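Local coordinates for ribosomal-protein-alanine acetyltransferase (Clostridium acetobutylicum, PDB 3DNS) that probably acetylates the N-terminal alanine of a ribosomal protein, this chain being the N-terminal, GNAT-type domain of a longer RimJ-subfamily acetyltransferase, at residues Ile64-Ser69 against Pro96-Phe102; Met72-Lys77 against Met126-Asn132. All coordinates share one frame; numbering follows the deposited sequence.

Contact 1: Ile64-Ser69 against Pro96-Phe102; sequences IKEILS and PFVELGF
Leu68, on helix 61-78, meets Pro96-Phe102, the end of a short helix and the turn after it, at the point where two helices of the GNAT acetyltransferase fold come together: the one that links the parallel strands 46-53 and 83-89, and the short one that follows strand 83-89. The meeting illustrates how a branched side chain can serve several neighbours at once. One element is a CH-pi contact, in which Leu68 CD1 stands 3.7 Å from the centroid of the Phe97 ring and only 14° off its normal. Leu68 CG lies anti to the carbonyl carbon (chi1 -76°), and from there the second branch leads on to Phe102, with Leu68 CD2 and Phe102 CZ 4.1 Å apart. Phe97 and Phe102 both also rest on Ile86 of strand 83-89, so the cluster is rooted in the sheet.

Aliphatic packing accompanies these aromatic contacts. Pro96 offers its ring to two successive residues, CG meeting Ile64 CG2 at 3.9 Å and CB meeting Lys65 CG at 3.6 Å. Leu100 brings CD1 to within 3.7 Å of Leu68 CB, just ahead of Gly101, whose positive phi closes the helix in a Schellman motif.

Toward the more exposed side, the Lys65 ammonium and Glu99 carboxylate are modelled as a salt bridge, but too close together for its geometry to be trusted. Lys65 O is gripped twice, by Ser69 N and by Ser69 OG from opposite faces of the carbonyl plane, while Leu100 CD2 packs 3.5 Å from that Ser69 OG.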
loop_
_atom_site.group_PDB
_atom_site.type_symbol
_atom_site.label_atom_id
_atom_site.label_comp_id
_atom_site.label_asym_id
_atom_site.label_seq_id
_atom_site.Cartn_x
_atom_site.Cartn_y
_atom_site.Cartn_z
ATOM N N ILE A 64 -10.108 0.791 8.291
ATOM C CA ILE A 64 -9.901 -0.525 8.894
ATOM C C ILE A 64 -11.174 -1.042 9.539
ATOM O O ILE A 64 -11.521 -2.196 9.364
ATOM C CB ILE A 64 -8.752 -0.486 9.884
ATOM C CG1 ILE A 64 -7.441 -0.046 9.182
ATOM C CG2 ILE A 64 -8.523 -1.843 10.537
ATOM C CD1 ILE A 64 -7.300 -0.644 7.843
ATOM N N LYS A 65 -11.838 -0.187 10.319
ATOM C CA LYS A 65 -13.128 -0.517 10.934
ATOM C C LYS A 65 -14.134 -0.979 9.885
ATOM O O LYS A 65 -14.899 -1.935 10.131
ATOM C CB LYS A 65 -13.728 0.670 11.713
ATOM C CG LYS A 65 -13.278 0.747 13.155
ATOM C CD LYS A 65 -13.947 1.897 13.951
ATOM C CE LYS A 65 -12.998 3.063 14.233
ATOM N NZ LYS A 65 -13.473 3.916 15.402
ATOM N N GLU A 66 -14.176 -0.274 8.768
ATOM C CA GLU A 66 -15.092 -0.642 7.687
ATOM C C GLU A 66 -14.707 -2.000 7.113
ATOM O O GLU A 66 -15.564 -2.872 6.877
ATOM C CB GLU A 66 -15.120 0.419 6.594
ATOM C CG GLU A 66 -15.983 0.035 5.400
ATOM C CD GLU A 66 -16.135 1.167 4.417
ATOM O OE1 GLU A 66 -16.671 2.210 4.783
ATOM O OE2 GLU A 66 -15.719 1.021 3.272
ATOM N N ILE A 67 -13.426 -2.212 6.877
ATOM C CA ILE A 67 -13.004 -3.466 6.251
ATOM C C ILE A 67 -13.439 -4.645 7.138
ATOM O O ILE A 67 -14.017 -5.615 6.696
ATOM C CB ILE A 67 -11.450 -3.449 5.995
ATOM C CG1 ILE A 67 -11.097 -2.387 4.935
ATOM C CG2 ILE A 67 -10.891 -4.850 5.610
ATOM C CD1 ILE A 67 -9.629 -1.894 4.967
ATOM N N LEU A 68 -13.149 -4.524 8.422
ATOM C CA LEU A 68 -13.485 -5.546 9.375
ATOM C C LEU A 68 -14.995 -5.753 9.467
ATOM O O LEU A 68 -15.467 -6.861 9.521
ATOM C CB LEU A 68 -12.892 -5.175 10.746
ATOM C CG LEU A 68 -11.386 -5.371 10.926
ATOM C CD1 LEU A 68 -10.904 -4.595 12.194
ATOM C CD2 LEU A 68 -11.026 -6.890 11.058
ATOM N N SER A 69 -15.758 -4.668 9.450
ATOM C CA SER A 69 -17.191 -4.733 9.559
ATOM C C SER A 69 -17.772 -5.414 8.333
ATOM O O SER A 69 -18.601 -6.289 8.462
ATOM C CB SER A 69 -17.827 -3.345 9.806
ATOM O OG SER A 69 -17.451 -2.885 11.087
ATOM N N PRO A 96 -9.245 -0.004 16.051
ATOM C CA PRO A 96 -10.457 -0.415 15.378
ATOM C C PRO A 96 -10.974 -1.749 15.905
ATOM O O PRO A 96 -12.167 -1.936 16.022
ATOM C CB PRO A 96 -10.037 -0.541 13.902
ATOM C CG PRO A 96 -8.808 0.269 13.770
ATOM C CD PRO A 96 -8.126 0.137 15.108
ATOM N N PHE A 97 -10.077 -2.675 16.225
ATOM C CA PHE A 97 -10.483 -3.999 16.693
ATOM C C PHE A 97 -11.189 -3.910 18.037
ATOM O O PHE A 97 -12.226 -4.566 18.291
ATOM C CB PHE A 97 -9.283 -4.905 16.857
ATOM C CG PHE A 97 -8.686 -5.331 15.582
ATOM C CD1 PHE A 97 -9.103 -6.498 14.974
ATOM C CD2 PHE A 97 -7.666 -4.557 14.985
ATOM C CE1 PHE A 97 -8.552 -6.885 13.759
ATOM C CE2 PHE A 97 -7.125 -4.932 13.798
ATOM C CZ PHE A 97 -7.554 -6.115 13.179
ATOM N N VAL A 98 -10.612 -3.135 18.932
ATOM C CA VAL A 98 -11.167 -3.014 20.288
ATOM C C VAL A 98 -12.533 -2.281 20.230
ATOM O O VAL A 98 -13.488 -2.643 20.925
ATOM C CB VAL A 98 -10.091 -2.375 21.258
ATOM C CG1 VAL A 98 -10.606 -2.186 22.683
ATOM C CG2 VAL A 98 -8.834 -3.273 21.275
ATOM N N GLU A 99 -12.632 -1.264 19.387
ATOM C CA GLU A 99 -13.885 -0.515 19.251
ATOM C C GLU A 99 -15.029 -1.337 18.611
ATOM O O GLU A 99 -16.205 -1.038 18.810
ATOM C CB GLU A 99 -13.622 0.771 18.450
ATOM C CG GLU A 99 -12.677 1.709 19.199
ATOM C CD GLU A 99 -12.309 2.970 18.428
ATOM O OE1 GLU A 99 -12.529 3.019 17.199
ATOM O OE2 GLU A 99 -11.793 3.915 19.063
ATOM N N LEU A 100 -14.690 -2.353 17.818
ATOM C CA LEU A 100 -15.709 -3.205 17.229
ATOM C C LEU A 100 -16.063 -4.379 18.158
ATOM O O LEU A 100 -16.983 -5.130 17.870
ATOM C CB LEU A 100 -15.254 -3.703 15.872
ATOM C CG LEU A 100 -15.137 -2.649 14.791
ATOM C CD1 LEU A 100 -14.428 -3.265 13.541
ATOM C CD2 LEU A 100 -16.552 -2.147 14.409
ATOM N N GLY A 101 -15.361 -4.520 19.283
ATOM C CA GLY A 101 -15.667 -5.577 20.215
ATOM C C GLY A 101 -14.885 -6.891 20.094
ATOM O O GLY A 101 -15.268 -7.898 20.725
ATOM N N PHE A 102 -13.803 -6.898 19.326
ATOM C CA PHE A 102 -12.947 -8.095 19.264
ATOM C C PHE A 102 -12.199 -8.297 20.560
ATOM O O PHE A 102 -11.747 -7.339 21.159
ATOM C CB PHE A 102 -11.872 -7.988 18.196
ATOM C CG PHE A 102 -12.370 -8.064 16.809
ATOM C CD1 PHE A 102 -12.358 -9.262 16.128
ATOM C CD2 PHE A 102 -12.794 -6.930 16.156
ATOM C CE1 PHE A 102 -12.826 -9.363 14.850
ATOM C CE2 PHE A 102 -13.249 -7.011 14.810
ATOM C CZ PHE A 102 -13.244 -8.242 14.180
#

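Contact 2: Met72-Lys77 against Met126-Asn132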
loop_
_atom_site.group_PDB
_atom_site.type_symbol
_atom_site.label_atom_id
_atom_site.label_comp_id
_atom_site.label_asym_id
_atom_site.label_seq_id
_atom_site.Cartn_x
_atom_site.Cartn_y
_atom_site.Cartn_z
HETATM N N MSE A 72 -16.685 -9.210 8.401
HETATM C CA MSE A 72 -17.382 -9.971 9.455
HETATM C C MSE A 72 -18.832 -10.257 9.069
HETATM O O MSE A 72 -19.330 -11.338 9.259
HETATM C CB MSE A 72 -17.392 -9.205 10.815
HETATM C CG MSE A 72 -16.083 -9.096 11.612
HETATM SE SE MSE A 72 -15.010 -10.691 11.648
HETATM C CE MSE A 72 -14.046 -10.307 9.975
ATOM N N GLU A 73 -19.512 -9.255 8.545
ATOM C CA GLU A 73 -20.876 -9.438 8.070
ATOM C C GLU A 73 -20.944 -10.581 7.052
ATOM O O GLU A 73 -21.840 -11.451 7.135
ATOM C CB GLU A 73 -21.460 -8.141 7.472
ATOM C CG GLU A 73 -22.920 -8.283 6.846
ATOM C CD GLU A 73 -24.018 -8.381 7.875
ATOM O OE1 GLU A 73 -23.736 -8.145 9.077
ATOM O OE2 GLU A 73 -25.186 -8.689 7.498
ATOM N N PHE A 74 -20.002 -10.567 6.120
ATOM C CA PHE A 74 -19.822 -11.661 5.147
ATOM C C PHE A 74 -19.617 -13.050 5.773
ATOM O O PHE A 74 -20.260 -14.005 5.388
ATOM C CB PHE A 74 -18.605 -11.363 4.262
ATOM C CG PHE A 74 -18.310 -12.444 3.191
ATOM C CD1 PHE A 74 -19.229 -12.740 2.195
ATOM C CD2 PHE A 74 -17.108 -13.144 3.205
ATOM C CE1 PHE A 74 -18.937 -13.706 1.245
ATOM C CE2 PHE A 74 -16.819 -14.109 2.291
ATOM C CZ PHE A 74 -17.718 -14.396 1.313
ATOM N N LEU A 75 -18.666 -13.155 6.686
ATOM C CA LEU A 75 -18.353 -14.436 7.345
ATOM C C LEU A 75 -19.463 -14.960 8.252
ATOM O O LEU A 75 -19.856 -16.159 8.162
ATOM C CB LEU A 75 -17.023 -14.305 8.128
ATOM C CG LEU A 75 -15.692 -14.137 7.308
ATOM C CD1 LEU A 75 -14.486 -14.066 8.218
ATOM C CD2 LEU A 75 -15.439 -15.221 6.308
ATOM N N PHE A 76 -19.961 -14.083 9.126
ATOM C CA PHE A 76 -21.024 -14.429 10.074
ATOM C C PHE A 76 -22.404 -14.602 9.459
ATOM O O PHE A 76 -23.119 -15.489 9.881
ATOM C CB PHE A 76 -21.135 -13.410 11.218
ATOM C CG PHE A 76 -19.943 -13.384 12.101
ATOM C CD1 PHE A 76 -19.537 -14.534 12.780
ATOM C CD2 PHE A 76 -19.191 -12.219 12.255
ATOM C CE1 PHE A 76 -18.437 -14.519 13.610
ATOM C CE2 PHE A 76 -18.069 -12.201 13.116
ATOM C CZ PHE A 76 -17.683 -13.336 13.768
ATOM N N LYS A 77 -22.785 -13.768 8.506
ATOM C CA LYS A 77 -24.162 -13.732 8.070
ATOM C C LYS A 77 -24.407 -14.311 6.712
ATOM O O LYS A 77 -25.522 -14.683 6.422
ATOM C CB LYS A 77 -24.698 -12.301 8.086
ATOM C CG LYS A 77 -24.317 -11.569 9.351
ATOM C CD LYS A 77 -25.221 -11.987 10.475
ATOM C CE LYS A 77 -26.469 -11.189 10.499
ATOM N NZ LYS A 77 -27.089 -11.468 11.819
HETATM N N MSE A 126 -13.543 -13.023 17.531
HETATM C CA MSE A 126 -14.935 -12.632 17.690
HETATM C C MSE A 126 -15.823 -13.798 17.306
HETATM O O MSE A 126 -15.617 -14.438 16.289
HETATM C CB MSE A 126 -15.266 -11.411 16.812
HETATM C CG MSE A 126 -16.712 -11.036 16.818
HETATM SE SE MSE A 126 -17.112 -9.360 15.880
HETATM C CE MSE A 126 -16.184 -8.075 17.021
ATOM N N ASP A 127 -16.816 -14.060 18.126
ATOM C CA ASP A 127 -17.842 -15.055 17.776
ATOM C C ASP A 127 -19.171 -14.418 17.340
ATOM O O ASP A 127 -19.362 -13.199 17.495
ATOM C CB ASP A 127 -17.979 -16.145 18.849
ATOM C CG ASP A 127 -18.561 -15.665 20.111
ATOM O OD1 ASP A 127 -19.180 -14.585 20.176
ATOM O OD2 ASP A 127 -18.393 -16.396 21.089
ATOM N N TYR A 128 -20.056 -15.235 16.751
ATOM C CA TYR A 128 -21.357 -14.760 16.257
ATOM C C TYR A 128 -22.163 -14.072 17.371
ATOM O O TYR A 128 -22.714 -12.981 17.170
ATOM C CB TYR A 128 -22.168 -15.927 15.645
ATOM C CG TYR A 128 -23.441 -15.551 14.923
ATOM C CD1 TYR A 128 -23.467 -15.432 13.530
ATOM C CD2 TYR A 128 -24.634 -15.349 15.628
ATOM C CE1 TYR A 128 -24.622 -15.108 12.859
ATOM C CE2 TYR A 128 -25.829 -15.019 14.971
ATOM C CZ TYR A 128 -25.821 -14.898 13.579
ATOM O OH TYR A 128 -26.989 -14.568 12.915
ATOM N N LYS A 129 -22.242 -14.702 18.532
ATOM C CA LYS A 129 -22.952 -14.118 19.670
ATOM C C LYS A 129 -22.493 -12.675 19.904
ATOM O O LYS A 129 -23.306 -11.751 20.065
ATOM C CB LYS A 129 -22.616 -14.899 20.907
ATOM C CG LYS A 129 -23.305 -16.213 21.009
ATOM C CD LYS A 129 -23.355 -16.717 22.462
ATOM C CE LYS A 129 -22.217 -17.691 22.814
ATOM N NZ LYS A 129 -22.667 -18.652 23.890
ATOM N N ASN A 130 -21.169 -12.518 19.968
ATOM C CA ASN A 130 -20.499 -11.205 20.114
ATOM C C ASN A 130 -20.920 -10.246 18.985
ATOM O O ASN A 130 -21.462 -9.174 19.244
ATOM C CB ASN A 130 -18.961 -11.393 20.125
ATOM C CG ASN A 130 -18.192 -10.100 20.390
ATOM O OD1 ASN A 130 -18.684 -8.978 20.124
ATOM N ND2 ASN A 130 -16.955 -10.250 20.876
ATOM N N TYR A 131 -20.716 -10.681 17.750
ATOM C CA TYR A 131 -21.084 -9.915 16.580
ATOM C C TYR A 131 -22.540 -9.477 16.545
ATOM O O TYR A 131 -22.824 -8.331 16.217
ATOM C CB TYR A 131 -20.797 -10.712 15.312
ATOM C CG TYR A 131 -21.057 -9.927 14.062
ATOM C CD1 TYR A 131 -22.134 -10.222 13.239
ATOM C CD2 TYR A 131 -20.208 -8.871 13.679
ATOM C CE1 TYR A 131 -22.363 -9.470 12.056
ATOM C CE2 TYR A 131 -20.422 -8.139 12.512
ATOM C CZ TYR A 131 -21.503 -8.425 11.701
ATOM O OH TYR A 131 -21.750 -7.661 10.555
ATOM N N ASN A 132 -23.449 -10.404 16.803
ATOM C CA ASN A 132 -24.882 -10.174 16.623
ATOM C C ASN A 132 -25.593 -9.479 17.795
ATOM O O ASN A 132 -26.771 -9.098 17.673
ATOM C CB ASN A 132 -25.581 -11.515 16.331
ATOM C CG ASN A 132 -26.846 -11.359 15.483
ATOM O OD1 ASN A 132 -27.737 -12.209 15.518
ATOM N ND2 ASN A 132 -26.910 -10.299 14.703
#
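The Phe76 and Tyr131 rings form an offset stack, their centroids 4.9 Å apart and their planes inclined by 27°. Phe76 CD2 lies over the rim of one Tyr131 face, 3.5 Å from Tyr131 CG, and Tyr131 CB in turn sits over one face of the Phe76 ring. The edges are given to oxygen: Met126 O lies near the Phe76 plane, 3.4 Å from Phe76 CZ, and Phe76 O approaches the edge of the Tyr128 ring at CE1. The selenomethionine Met126 adds an oblique Met-aromatic contact to Phe76, its SE well off the ring normal.

In this GNAT fold, strand 117-127 runs directly into the helical turn 128-132 that ends this domain construct and packs against the C-terminal part of helix 61-78. The turn is capped by Asp127 OD1, which accepts from Asn130 N at 2.9 Å. From it Tyr131 enters helix 61-78 as a knob into a hole lined by Met72, Glu73, Phe76 and Lys77; with CG anti to the backbone N (chi1 -175°), the ring reaches right across, and Met72 CB lies 3.6 Å from Tyr131 CE2.

At the outer end of that ring Tyr131 OH donates to Glu73 OE1 at 2.5 Å; OE1 lies near the plane of the ring and accepts through its anti lone pair, the carboxylate itself turned 48° from the ring. Nearer solvent, Lys77 doubles back through bends at chi2 and chi3 to give Tyr128 OH a weak bond from Lys77 NZ, 3.3 Å long.

Helix 61-78 takes part in both contacts, an example of one helix packing against two separate elements along its length. Contact 1 lies nearer the middle of the domain, its centre about 9 Å from that of the chain, against about 13 Å for contact 2, and is mainly aliphatic, with two rings taking up the Leu68 branches. Both are only partly buried and have charged residues at their exposed side; what sets contact 2 apart, at the helix's later turns, is its ring stack and the side-chain hydrogen bonds across it. The two adjoin: Asn130 ND2 probably bonds to Gly101 O, tying the 128-132 turn to the Schellman turn, and Phe102 of contact 1 packs on Met72 and Met126 of contact 2.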